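PDB 5WLH: LbaCas13a H328A (C2c2) from Lachnospiraceae bacterium NK4A179, which binds its CRISPR RNA precursor as a guide and, as in other Cas13a nucleases, probably uses that guide to recognise and cleave RNA. Local coordinates for residues E278-K281 and K282-D286; Y287-D291 and E292-D296; R393-D397 and K398-M402; I1172-Q1175 and I1176-Y1180; G1210-Y1213 and R1214-S1218. All blocks are in the same frame, centred on the assembly; numbering follows the deposited sequence. Where two conformers were deposited one is given.

The five contacts are local, each made within one helix or across a loop running into a helix, and they form two groups. Interactions 1, 2 and 3 lie together: interaction 1 on helix 268-287, interaction 2 where the chain turns into helix 292-311, interaction 3 at the start of helix 398-417. Interaction 1 touches both others, with centres about 13 and 11 Å away. Much later in the chain, interactions 4 and 5 pack helix 1171-1180 against helix 1205-1216, centres about 12 Å apart. Helix 1106-1145 touches interactions 2 and 4, joining the groups. Nearest atoms stay about 7 to 15 Å from the bound RNA, so they probably belong to the protein framework rather than to the RNA-gripping surface.

Interaction 1 (E278-K281 and K282-D286); sequences EAFK and KFLSD
K282 begins the second half of this helical run by giving its N-H to E278 O at 3.0 Å, the first of four successive i to i+4 backbone bonds. Its aliphatic chain heads out to the exposed side, where K282 NZ forms a long salt bridge, 3.4 Å to D286 OD2; a lysine suits this exposed place because its long chain carries the ammonium group out to D286, a turn further on. F283 follows, bonded through its N to A279 O. With CG anti to the backbone N (chi1 175°), its ring is carried beside that of F280, and F283 CD1 comes to 3.7 Å from F280 CE1. The two planes are nearly parallel, 14° apart, but slid so far past each other, with ring centroids 5.5 Å apart, that there is little true stacking. L284 takes the other part of the F280 ring: its CG lies 3.7 Å from F280 CE2, and the forked end of a leucine thus meets the ring with CG and both methyls. S285 closes the turn through its N to K281 O at 3.2 Å. One turn back, K281 NZ makes a long pair with E278 OE1 at 3.5 Å and pairs also with E253, so two carboxylates probably share in balancing its charge. Beyond the helix, I260 of strand 258-260 covers K281 and L284, I444 of helix 429-458 meets all three apolar side chains F280, F283 and L284, and L400 of helix 398-417 lies against A279 and F283.

Interaction 2 (Y287-D291 and E292-D296); sequences YASLD and ERVRD
R295 lays its CD over one face of the Y287 ring, 4.0 Å from the ring centroid and displaced toward the rim, a CH-pi contact at the tightly packed end of this turn. The guanidinium stands nearly upright to the ring, its plane 79° away, and thus points its N-H groups past the tyrosine to the loop backbone. There R295 NH1 donates to S289 O at 2.8 Å, with the carbonyl close to the guanidinium plane. The remaining nitrogens are engaged too: NE pairs with E1231, which also accepts the Y287 hydroxyl, and R295 NH2 reaches E292 OE2 at 3.3 Å. Arginine is well suited here, since its methylenes serve the ring while its several donors satisfy a buried carbonyl and two carboxylates. Between helix 268-287 and helix 292-311 the chain passes through an inverse gamma turn centred on A288 and then reaches D291, the N-cap of the second helix. D291 OD1 accepts R293 N at 2.9 Å from above the carboxylate plane, and D291 O takes V294 N. The outer side is more open. R293 is exposed and comes side-on to the same aspartate, R293 NE to D291 OD1 at 3.0 Å and R293 NH2 to D291 OD2 at 2.8 Å. Carboxylate and guanidinium are nearly coplanar, 28° apart, and the NE bond is almost straight at 172°. OD1 therefore serves two donors, the cap and the salt bridge. Water also enters the contact, one molecule joining L290 O to R295 NH1 and another the Y287 hydroxyl to D296 OD1.

Interaction 3 (R393-D397 and K398-M402); sequences RYFDD and KMLNM
The backbone turns from the loop into the helix at D397, whose O accepts N401 N at 3.2 Å in the carbonyl plane and, more weakly, L400 N at 3.0 Å. The amide of N401 then reaches back to the loop and meets both polar backbone atoms of F395. N401 OD1 takes F395 N at 2.8 Å on an in-plane lone pair, while N401 ND2 gives to F395 O at 2.7 Å. Asparagine suits the site because one flat group offers an acceptor and a donor side by side, and the two bonds together fix its rotation. With an aspartate here the N-H donor is gone, and a carboxylate oxygen facing F395 O would probably repel that carbonyl and weaken the tie between loop and helix. N390 also donates to F395 O, so this carbonyl has a second partner. The F395 ring receives L400 CD2 over one face, 3.7 Å from the F395 centroid and 20° off the ring normal; this CH-pi contact suits a phenylalanine beside a branched aliphatic chain. L400 is brought there by CG lying opposite the backbone N (chi1 -179°). At the mouth of the helix, D397 OD1 accepts M399 N at 3.0 Å from above the carboxylate plane. Aspartate is a natural residue for this place, as its short acidic chain can bend back to a first-turn N-H: the classic N-cap, here opening helix 398-417.

Interaction 4 (I1172-Q1175 and I1176-Y1180); sequences ILYQ and ICAMY
I1176 N donates to I1172 O at 2.9 Å, and A1178 N to Y1174 O at the same length; between them C1177 N meets L1173 O at 3.1 Å along a nearly straight bond of 167°. These i to i+4 bonds hold the short helix, and the next, from M1179 N to Q1175 O at 3.3 Å, is weak. Over this frame lie apolar side chains. I1176 has CG1 beside its backbone N (chi1 -72°), which folds the longer branch back along the preceding turn: I1176 CG1 lies 3.2 Å from I1172 O, and I1176 CD1 reaches I1172 CG1 at 3.8 Å. The two isoleucines thus touch through their longer branches, crossing at a slant; isoleucine suits this buried place because its long CG1-CD1 arm reaches a turn back to its neighbour. An alanine in place of I1176 would probably leave I1172 CG1 without its apolar mate and open a gap toward H1141, which the isoleucine also meets. On another side Y1174 CE1 lies 4.2 Å from A1178 CB, where a small residue lets the ring lie along the helix. The polar ends of the buried side chains find partners elsewhere: the Y1174 hydroxyl with P1185 O, Q1175 NE2 with Y1187 O and the Y1180 hydroxyl with Q1137. In the fold, helix 1171-1180 packs with adjacent faces on two neighbours, helix 1106-1145, which meets L1173, I1176 and Y1180, and helix 1205-1216, which covers I1172, Q1175 and M1179.

Interaction 5 (G1210-Y1213 and R1214-S1218); sequences GEFY and RYAKS
Y1215 turns the edge of its ring to the face of F1212 three residues earlier, a T-shaped pair with centroids 5.5 Å apart and planes at 70°. The touching atom is Y1215 CD2, 4.0 Å from F1212 CE2 and over the rim of the phenylalanine ring rather than its centre. Both rings leave the helix anti to their own backbone N (chi1 -176° in F1212, 153° in Y1215), which sets them close together along one side. A1216 CB meets the same phenylalanine at F1212 CE1, 4.2 Å away, its small size allowing the ring to lie close to the helix. Tyrosine suits this place because it offers a ring edge to F1212 and, beyond it, a hydroxyl that bonds to T1154 O. The backbone beneath is regular: A1216 N gives to F1212 O at 2.8 Å, Y1215 N to E1211 O at 2.8 Å and R1214 N to G1210 O at 3.1 Å. On the more open side, R1214 lays its CG 3.3 Å from G1210 O; the guanidinium then reaches away from the helix, NE bonding to V1189 O and NH2 weakly to D1190 O. The hydroxyl of Y1213 goes likewise to a distant partner, D1224. The aromatic pair faces inward: helix 1171-1180 meets both rings, with A1171 and Q1175 on Y1215 and I1172 and M1179 on F1212, while the loop residues Y1226 and C1225 touch F1212 and A1216.

Interaction 1 (E278-K281 and K282-D286)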
# COMPACT_ATOMS: atom_id res chain seq x y z
N GLU A 278 18.57 -24.15 -11.51
CA GLU A 278 19.27 -25.00 -10.55
C GLU A 278 20.68 -24.50 -10.29
O GLU A 278 21.19 -24.59 -9.17
CB GLU A 278 19.30 -26.45 -11.05
CG GLU A 278 17.96 -27.18 -11.01
CD GLU A 278 17.55 -27.67 -9.63
OE1 GLU A 278 18.27 -27.42 -8.64
OE2 GLU A 278 16.48 -28.33 -9.53
N ALA A 279 21.34 -23.96 -11.32
CA ALA A 279 22.69 -23.46 -11.12
C ALA A 279 22.68 -22.26 -10.19
O ALA A 279 23.57 -22.11 -9.34
CB ALA A 279 23.34 -23.07 -12.46
N PHE A 280 21.66 -21.40 -10.33
CA PHE A 280 21.58 -20.25 -9.45
C PHE A 280 21.21 -20.66 -8.03
O PHE A 280 21.70 -20.08 -7.07
CB PHE A 280 20.56 -19.24 -9.99
CG PHE A 280 20.48 -18.00 -9.14
CD1 PHE A 280 21.51 -17.07 -9.16
CD2 PHE A 280 19.42 -17.81 -8.28
CE1 PHE A 280 21.47 -15.95 -8.36
CE2 PHE A 280 19.37 -16.67 -7.47
CZ PHE A 280 20.39 -15.75 -7.52
N LYS A 281 20.34 -21.67 -7.90
CA LYS A 281 20.07 -22.23 -6.58
C LYS A 281 21.36 -22.66 -5.89
O LYS A 281 21.54 -22.44 -4.68
CB LYS A 281 19.11 -23.41 -6.72
CG LYS A 281 18.82 -24.13 -5.43
CD LYS A 281 17.36 -24.55 -5.42
CE LYS A 281 17.16 -25.88 -6.06
NZ LYS A 281 17.80 -26.93 -5.24
N LYS A 282 22.28 -23.25 -6.66
CA LYS A 282 23.56 -23.62 -6.09
C LYS A 282 24.39 -22.39 -5.74
O LYS A 282 25.06 -22.37 -4.70
CB LYS A 282 24.33 -24.54 -7.05
CG LYS A 282 25.75 -24.85 -6.54
CD LYS A 282 26.34 -26.06 -7.23
CE LYS A 282 27.81 -26.24 -6.84
NZ LYS A 282 28.70 -25.42 -7.71
N PHE A 283 24.33 -21.35 -6.57
CA PHE A 283 24.97 -20.09 -6.22
C PHE A 283 24.49 -19.59 -4.87
O PHE A 283 25.29 -19.13 -4.05
CB PHE A 283 24.70 -19.04 -7.31
CG PHE A 283 25.21 -17.66 -6.97
CD1 PHE A 283 24.42 -16.74 -6.29
CD2 PHE A 283 26.47 -17.27 -7.38
CE1 PHE A 283 24.90 -15.48 -6.00
CE2 PHE A 283 26.95 -16.00 -7.10
CZ PHE A 283 26.16 -15.10 -6.39
N LEU A 284 23.17 -19.60 -4.64
CA LEU A 284 22.65 -19.07 -3.37
C LEU A 284 23.16 -19.88 -2.19
O LEU A 284 23.46 -19.32 -1.13
CB LEU A 284 21.13 -19.08 -3.38
CG LEU A 284 20.45 -18.02 -4.23
CD1 LEU A 284 18.94 -18.29 -4.14
CD2 LEU A 284 20.81 -16.60 -3.77
N SER A 285 23.28 -21.19 -2.37
CA SER A 285 23.84 -22.05 -1.33
C SER A 285 25.32 -21.73 -1.08
O SER A 285 25.74 -21.53 0.06
CB SER A 285 23.65 -23.51 -1.73
OG SER A 285 24.15 -24.39 -0.73
N ASP A 286 26.11 -21.67 -2.15
CA ASP A 286 27.55 -21.42 -2.02
C ASP A 286 27.84 -20.03 -1.51
O ASP A 286 28.83 -19.82 -0.79
CB ASP A 286 28.23 -21.61 -3.38
CG ASP A 286 28.26 -23.05 -3.80
OD1 ASP A 286 28.10 -23.92 -2.92
OD2 ASP A 286 28.42 -23.31 -5.01

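Interaction 2 (Y287-D291 and E292-D296)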
# COMPACT_ATOMS: atom_id res chain seq x y z
N TYR A 287 27.02 -19.05 -1.88
CA TYR A 287 27.30 -17.67 -1.50
C TYR A 287 27.09 -17.45 -0.01
O TYR A 287 27.68 -16.52 0.55
CB TYR A 287 26.40 -16.72 -2.32
CG TYR A 287 26.80 -15.27 -2.18
CD1 TYR A 287 27.84 -14.74 -2.96
CD2 TYR A 287 26.19 -14.43 -1.26
CE1 TYR A 287 28.24 -13.42 -2.83
CE2 TYR A 287 26.58 -13.12 -1.12
CZ TYR A 287 27.61 -12.61 -1.91
OH TYR A 287 28.02 -11.32 -1.78
N ALA A 288 26.28 -18.28 0.63
CA ALA A 288 26.00 -18.14 2.06
C ALA A 288 27.17 -18.74 2.83
O ALA A 288 27.09 -19.83 3.40
CB ALA A 288 24.68 -18.80 2.41
N SER A 289 28.29 -18.01 2.82
CA SER A 289 29.52 -18.42 3.47
C SER A 289 29.97 -17.32 4.42
O SER A 289 30.09 -16.16 4.01
CB SER A 289 30.62 -18.70 2.43
OG SER A 289 31.91 -18.60 3.02
N LEU A 290 30.22 -17.68 5.68
CA LEU A 290 30.70 -16.68 6.63
C LEU A 290 32.08 -16.14 6.25
O LEU A 290 32.44 -15.03 6.67
CB LEU A 290 30.73 -17.27 8.05
CG LEU A 290 29.39 -17.91 8.41
CD1 LEU A 290 29.50 -18.62 9.75
CD2 LEU A 290 28.30 -16.87 8.43
N ASP A 291 32.85 -16.88 5.46
CA ASP A 291 34.15 -16.41 4.98
C ASP A 291 33.92 -15.39 3.88
O ASP A 291 33.53 -15.74 2.77
CB ASP A 291 34.98 -17.59 4.48
CG ASP A 291 36.36 -17.17 3.99
OD1 ASP A 291 36.63 -15.96 3.86
OD2 ASP A 291 37.18 -18.08 3.74
N GLU A 292 34.19 -14.12 4.19
CA GLU A 292 33.86 -13.05 3.25
C GLU A 292 34.68 -13.13 1.98
O GLU A 292 34.29 -12.55 0.96
CB GLU A 292 34.04 -11.70 3.92
CG GLU A 292 32.97 -11.44 4.97
CD GLU A 292 32.95 -10.02 5.47
OE1 GLU A 292 34.03 -9.40 5.58
OE2 GLU A 292 31.83 -9.51 5.74
N ARG A 293 35.81 -13.85 2.01
CA ARG A 293 36.62 -14.00 0.81
C ARG A 293 35.93 -14.85 -0.24
O ARG A 293 36.11 -14.63 -1.44
CB ARG A 293 37.98 -14.59 1.20
CG ARG A 293 38.75 -13.71 2.18
CD ARG A 293 39.97 -14.47 2.74
NE ARG A 293 39.57 -15.73 3.37
CZ ARG A 293 40.42 -16.67 3.78
NH1 ARG A 293 41.73 -16.49 3.63
NH2 ARG A 293 39.95 -17.79 4.33
N VAL A 294 35.14 -15.84 0.19
CA VAL A 294 34.38 -16.68 -0.74
C VAL A 294 33.33 -15.84 -1.45
O VAL A 294 33.16 -15.92 -2.68
CB VAL A 294 33.73 -17.85 0.01
CG1 VAL A 294 32.72 -18.58 -0.87
CG2 VAL A 294 34.79 -18.83 0.54
N ARG A 295 32.61 -15.02 -0.69
CA ARG A 295 31.60 -14.15 -1.29
C ARG A 295 32.23 -13.11 -2.20
O ARG A 295 31.72 -12.86 -3.30
CB ARG A 295 30.78 -13.49 -0.18
CG ARG A 295 30.20 -14.47 0.81
CD ARG A 295 28.94 -13.91 1.50
NE ARG A 295 29.11 -12.59 2.12
CZ ARG A 295 29.73 -12.35 3.28
NH1 ARG A 295 30.29 -13.33 3.99
NH2 ARG A 295 29.78 -11.11 3.72
N ASP A 296 33.33 -12.48 -1.75
CA ASP A 296 34.01 -11.51 -2.59
C ASP A 296 34.38 -12.11 -3.94
O ASP A 296 34.21 -11.47 -4.98
CB ASP A 296 35.27 -10.99 -1.89
CG ASP A 296 34.95 -9.98 -0.80
OD1 ASP A 296 33.78 -9.93 -0.37
OD2 ASP A 296 35.87 -9.25 -0.38
O HOH W 1 30.87 -9.97 -1.28
O HOH W 2 30.70 -12.94 7.15

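Interaction 3 (R393-D397 and K398-M402)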
# COMPACT_ATOMS: atom_id res chain seq x y z
N ARG A 393 37.58 -16.55 -15.32
CA ARG A 393 37.03 -15.21 -15.21
C ARG A 393 35.65 -15.22 -14.59
O ARG A 393 35.32 -14.36 -13.77
CB ARG A 393 36.93 -14.57 -16.60
CG ARG A 393 38.18 -13.90 -17.09
CD ARG A 393 38.04 -13.53 -18.55
NE ARG A 393 39.33 -13.17 -19.13
CZ ARG A 393 40.15 -14.04 -19.71
NH1 ARG A 393 39.82 -15.33 -19.80
NH2 ARG A 393 41.30 -13.63 -20.21
N TYR A 394 34.81 -16.16 -15.02
CA TYR A 394 33.41 -16.24 -14.66
C TYR A 394 33.23 -17.47 -13.77
O TYR A 394 34.20 -17.95 -13.16
CB TYR A 394 32.58 -16.28 -15.95
CG TYR A 394 33.09 -15.28 -16.98
CD1 TYR A 394 33.06 -13.91 -16.71
CD2 TYR A 394 33.63 -15.70 -18.19
CE1 TYR A 394 33.55 -12.99 -17.63
CE2 TYR A 394 34.11 -14.79 -19.11
CZ TYR A 394 34.07 -13.44 -18.83
OH TYR A 394 34.55 -12.53 -19.74
N PHE A 395 32.01 -17.98 -13.69
CA PHE A 395 31.79 -19.15 -12.87
C PHE A 395 32.19 -20.42 -13.62
O PHE A 395 32.10 -20.49 -14.85
CB PHE A 395 30.34 -19.21 -12.40
CG PHE A 395 29.96 -18.04 -11.52
CD1 PHE A 395 30.32 -18.02 -10.18
CD2 PHE A 395 29.29 -16.95 -12.04
CE1 PHE A 395 29.99 -16.92 -9.37
CE2 PHE A 395 28.96 -15.87 -11.25
CZ PHE A 395 29.31 -15.85 -9.91
N ASP A 396 32.67 -21.41 -12.86
CA ASP A 396 32.97 -22.72 -13.45
C ASP A 396 31.72 -23.35 -14.06
O ASP A 396 31.82 -24.09 -15.04
CB ASP A 396 33.54 -23.69 -12.42
CG ASP A 396 34.87 -23.23 -11.84
OD1 ASP A 396 35.47 -22.27 -12.36
OD2 ASP A 396 35.31 -23.86 -10.85
N ASP A 397 30.56 -23.10 -13.48
CA ASP A 397 29.33 -23.72 -13.95
C ASP A 397 28.81 -22.91 -15.13
O ASP A 397 28.36 -21.77 -14.95
CB ASP A 397 28.30 -23.79 -12.82
CG ASP A 397 27.11 -24.65 -13.16
OD1 ASP A 397 26.84 -24.88 -14.36
OD2 ASP A 397 26.44 -25.11 -12.21
N LYS A 398 28.88 -23.49 -16.32
CA LYS A 398 28.41 -22.81 -17.53
C LYS A 398 26.96 -22.38 -17.40
O LYS A 398 26.58 -21.32 -17.89
CB LYS A 398 28.57 -23.72 -18.75
CG LYS A 398 29.98 -24.28 -18.92
CD LYS A 398 30.52 -24.03 -20.32
CE LYS A 398 32.05 -23.95 -20.33
NZ LYS A 398 32.57 -22.69 -19.69
N MET A 399 26.13 -23.21 -16.76
CA MET A 399 24.72 -22.87 -16.66
C MET A 399 24.49 -21.68 -15.73
O MET A 399 23.49 -20.96 -15.88
CB MET A 399 23.91 -24.08 -16.20
CG MET A 399 23.80 -25.18 -17.27
SD MET A 399 23.54 -24.54 -18.95
CE MET A 399 21.79 -24.93 -19.20
N LEU A 400 25.40 -21.46 -14.78
CA LEU A 400 25.29 -20.28 -13.92
C LEU A 400 25.67 -19.01 -14.67
O LEU A 400 25.03 -17.97 -14.51
CB LEU A 400 26.16 -20.45 -12.67
CG LEU A 400 26.10 -19.27 -11.69
CD1 LEU A 400 24.67 -19.03 -11.24
CD2 LEU A 400 27.01 -19.52 -10.49
N ASN A 401 26.71 -19.07 -15.51
CA ASN A 401 27.03 -17.92 -16.35
C ASN A 401 25.86 -17.59 -17.27
O ASN A 401 25.55 -16.41 -17.48
CB ASN A 401 28.29 -18.20 -17.16
CG ASN A 401 29.52 -18.39 -16.29
OD1 ASN A 401 29.72 -17.67 -15.30
ND2 ASN A 401 30.35 -19.37 -16.65
N MET A 402 25.22 -18.61 -17.83
CA MET A 402 24.08 -18.39 -18.70
C MET A 402 22.89 -17.85 -17.92
O MET A 402 22.16 -16.99 -18.42
CB MET A 402 23.70 -19.67 -19.43
CG MET A 402 24.66 -20.10 -20.54
SD MET A 402 24.85 -18.82 -21.80
CE MET A 402 23.19 -18.72 -22.41

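Interaction 4 (I1172-Q1175 and I1176-Y1180)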
# COMPACT_ATOMS: atom_id res chain seq x y z
N ILE A 1172 21.60 -20.31 15.23
CA ILE A 1172 21.70 -19.04 14.51
C ILE A 1172 20.32 -18.56 14.10
O ILE A 1172 20.02 -17.37 14.17
CB ILE A 1172 22.64 -19.15 13.30
CG1 ILE A 1172 22.67 -17.82 12.51
CG2 ILE A 1172 22.22 -20.25 12.39
CD1 ILE A 1172 23.29 -16.70 13.24
N LEU A 1173 19.44 -19.49 13.71
CA LEU A 1173 18.11 -19.08 13.27
C LEU A 1173 17.28 -18.59 14.44
O LEU A 1173 16.58 -17.57 14.33
CB LEU A 1173 17.41 -20.25 12.57
CG LEU A 1173 18.13 -20.88 11.39
CD1 LEU A 1173 17.33 -22.07 10.88
CD2 LEU A 1173 18.37 -19.83 10.30
N TYR A 1174 17.32 -19.32 15.56
CA TYR A 1174 16.67 -18.86 16.77
C TYR A 1174 17.14 -17.45 17.13
O TYR A 1174 16.33 -16.56 17.40
CB TYR A 1174 16.96 -19.84 17.93
CG TYR A 1174 16.42 -19.33 19.24
CD1 TYR A 1174 17.14 -18.44 20.02
CD2 TYR A 1174 15.15 -19.70 19.67
CE1 TYR A 1174 16.62 -17.93 21.20
CE2 TYR A 1174 14.61 -19.21 20.86
CZ TYR A 1174 15.36 -18.33 21.62
OH TYR A 1174 14.82 -17.82 22.78
N GLN A 1175 18.46 -17.25 17.13
CA GLN A 1175 19.00 -15.99 17.61
C GLN A 1175 18.67 -14.84 16.67
O GLN A 1175 18.48 -13.71 17.13
CB GLN A 1175 20.52 -16.13 17.81
CG GLN A 1175 20.84 -17.17 18.92
CD GLN A 1175 20.90 -16.52 20.28
OE1 GLN A 1175 19.91 -16.46 21.00
NE2 GLN A 1175 22.05 -15.96 20.61
N ILE A 1176 18.58 -15.12 15.37
CA ILE A 1176 18.15 -14.08 14.44
C ILE A 1176 16.73 -13.64 14.78
O ILE A 1176 16.44 -12.44 14.89
CB ILE A 1176 18.25 -14.57 12.99
CG1 ILE A 1176 19.72 -14.66 12.57
CG2 ILE A 1176 17.50 -13.57 12.06
CD1 ILE A 1176 19.96 -15.39 11.26
N CYS A 1177 15.82 -14.60 14.94
CA CYS A 1177 14.44 -14.23 15.20
C CYS A 1177 14.28 -13.57 16.55
O CYS A 1177 13.44 -12.67 16.71
CB CYS A 1177 13.52 -15.45 15.09
SG CYS A 1177 13.37 -16.07 13.42
N ALA A 1178 15.10 -13.97 17.53
CA ALA A 1178 14.99 -13.33 18.83
C ALA A 1178 15.30 -11.85 18.75
O ALA A 1178 14.80 -11.07 19.56
CB ALA A 1178 15.91 -14.02 19.85
N MET A 1179 16.13 -11.42 17.79
CA MET A 1179 16.41 -9.99 17.69
C MET A 1179 15.15 -9.20 17.38
O MET A 1179 15.09 -8.01 17.69
CB MET A 1179 17.45 -9.72 16.61
CG MET A 1179 18.83 -10.21 16.96
SD MET A 1179 20.03 -9.54 15.77
CE MET A 1179 19.83 -10.67 14.41
N TYR A 1180 14.17 -9.82 16.73
CA TYR A 1180 13.04 -9.09 16.19
C TYR A 1180 11.72 -9.36 16.90
O TYR A 1180 10.70 -8.77 16.52
CB TYR A 1180 12.87 -9.42 14.71
CG TYR A 1180 14.11 -9.07 13.92
CD1 TYR A 1180 14.35 -7.76 13.55
CD2 TYR A 1180 15.04 -10.04 13.57
CE1 TYR A 1180 15.49 -7.42 12.82
CE2 TYR A 1180 16.19 -9.71 12.85
CZ TYR A 1180 16.40 -8.39 12.48
OH TYR A 1180 17.54 -8.06 11.78

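Interaction 5 (G1210-Y1213 and R1214-S1218)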
# COMPACT_ATOMS: atom_id res chain seq x y z
N GLY A 1210 22.97 -5.83 20.00
CA GLY A 1210 24.19 -5.91 20.79
C GLY A 1210 24.41 -7.29 21.37
O GLY A 1210 25.52 -7.84 21.31
N GLU A 1211 23.36 -7.89 21.92
CA GLU A 1211 23.50 -9.22 22.49
C GLU A 1211 23.83 -10.24 21.42
O GLU A 1211 24.63 -11.16 21.66
CB GLU A 1211 22.21 -9.59 23.23
CG GLU A 1211 21.96 -8.71 24.41
CD GLU A 1211 20.53 -8.75 24.88
OE1 GLU A 1211 19.70 -9.39 24.19
OE2 GLU A 1211 20.24 -8.15 25.92
N PHE A 1212 23.22 -10.12 20.24
CA PHE A 1212 23.54 -11.03 19.15
C PHE A 1212 25.02 -10.97 18.81
O PHE A 1212 25.66 -12.00 18.59
CB PHE A 1212 22.72 -10.68 17.92
CG PHE A 1212 22.91 -11.62 16.79
CD1 PHE A 1212 23.97 -11.45 15.89
CD2 PHE A 1212 22.06 -12.69 16.62
CE1 PHE A 1212 24.15 -12.32 14.85
CE2 PHE A 1212 22.24 -13.58 15.58
CZ PHE A 1212 23.29 -13.39 14.68
N TYR A 1213 25.56 -9.75 18.72
CA TYR A 1213 26.99 -9.58 18.50
C TYR A 1213 27.81 -10.33 19.54
O TYR A 1213 28.81 -10.97 19.21
CB TYR A 1213 27.34 -8.10 18.50
CG TYR A 1213 27.23 -7.44 17.14
CD1 TYR A 1213 25.99 -7.06 16.61
CD2 TYR A 1213 28.37 -7.19 16.37
CE1 TYR A 1213 25.90 -6.45 15.36
CE2 TYR A 1213 28.28 -6.59 15.12
CZ TYR A 1213 27.04 -6.22 14.62
OH TYR A 1213 26.95 -5.63 13.37
N ARG A 1214 27.38 -10.30 20.81
CA ARG A 1214 28.10 -11.01 21.86
C ARG A 1214 27.86 -12.52 21.82
O ARG A 1214 28.70 -13.28 22.30
CB ARG A 1214 27.74 -10.45 23.24
CG ARG A 1214 27.94 -8.95 23.29
CD ARG A 1214 29.20 -8.54 24.05
NE ARG A 1214 29.51 -9.43 25.17
CZ ARG A 1214 30.69 -10.00 25.36
NH1 ARG A 1214 31.69 -9.82 24.52
NH2 ARG A 1214 30.87 -10.78 26.42
N TYR A 1215 26.75 -12.95 21.23
CA TYR A 1215 26.57 -14.36 20.91
C TYR A 1215 27.53 -14.79 19.81
O TYR A 1215 28.23 -15.80 19.93
CB TYR A 1215 25.12 -14.62 20.49
CG TYR A 1215 24.93 -15.79 19.55
CD1 TYR A 1215 25.16 -17.09 19.97
CD2 TYR A 1215 24.48 -15.59 18.25
CE1 TYR A 1215 24.98 -18.15 19.14
CE2 TYR A 1215 24.29 -16.65 17.40
CZ TYR A 1215 24.53 -17.92 17.84
OH TYR A 1215 24.34 -18.98 16.98
N ALA A 1216 27.55 -14.05 18.71
CA ALA A 1216 28.35 -14.43 17.56
C ALA A 1216 29.83 -14.18 17.79
O ALA A 1216 30.65 -14.69 17.01
CB ALA A 1216 27.89 -13.66 16.33
N LYS A 1217 30.18 -13.43 18.83
CA LYS A 1217 31.49 -12.82 18.97
C LYS A 1217 32.62 -13.84 18.97
O LYS A 1217 33.76 -13.50 18.64
CB LYS A 1217 31.53 -12.00 20.24
CG LYS A 1217 32.50 -10.88 20.21
CD LYS A 1217 31.88 -9.66 20.80
CE LYS A 1217 32.89 -8.90 21.57
NZ LYS A 1217 34.05 -8.67 20.67
N SER A 1218 32.31 -15.07 19.36
CA SER A 1218 33.29 -16.14 19.36
C SER A 1218 33.70 -16.55 17.95
O SER A 1218 34.80 -17.10 17.77
CB SER A 1218 32.71 -17.32 20.11
OG SER A 1218 31.30 -17.38 19.89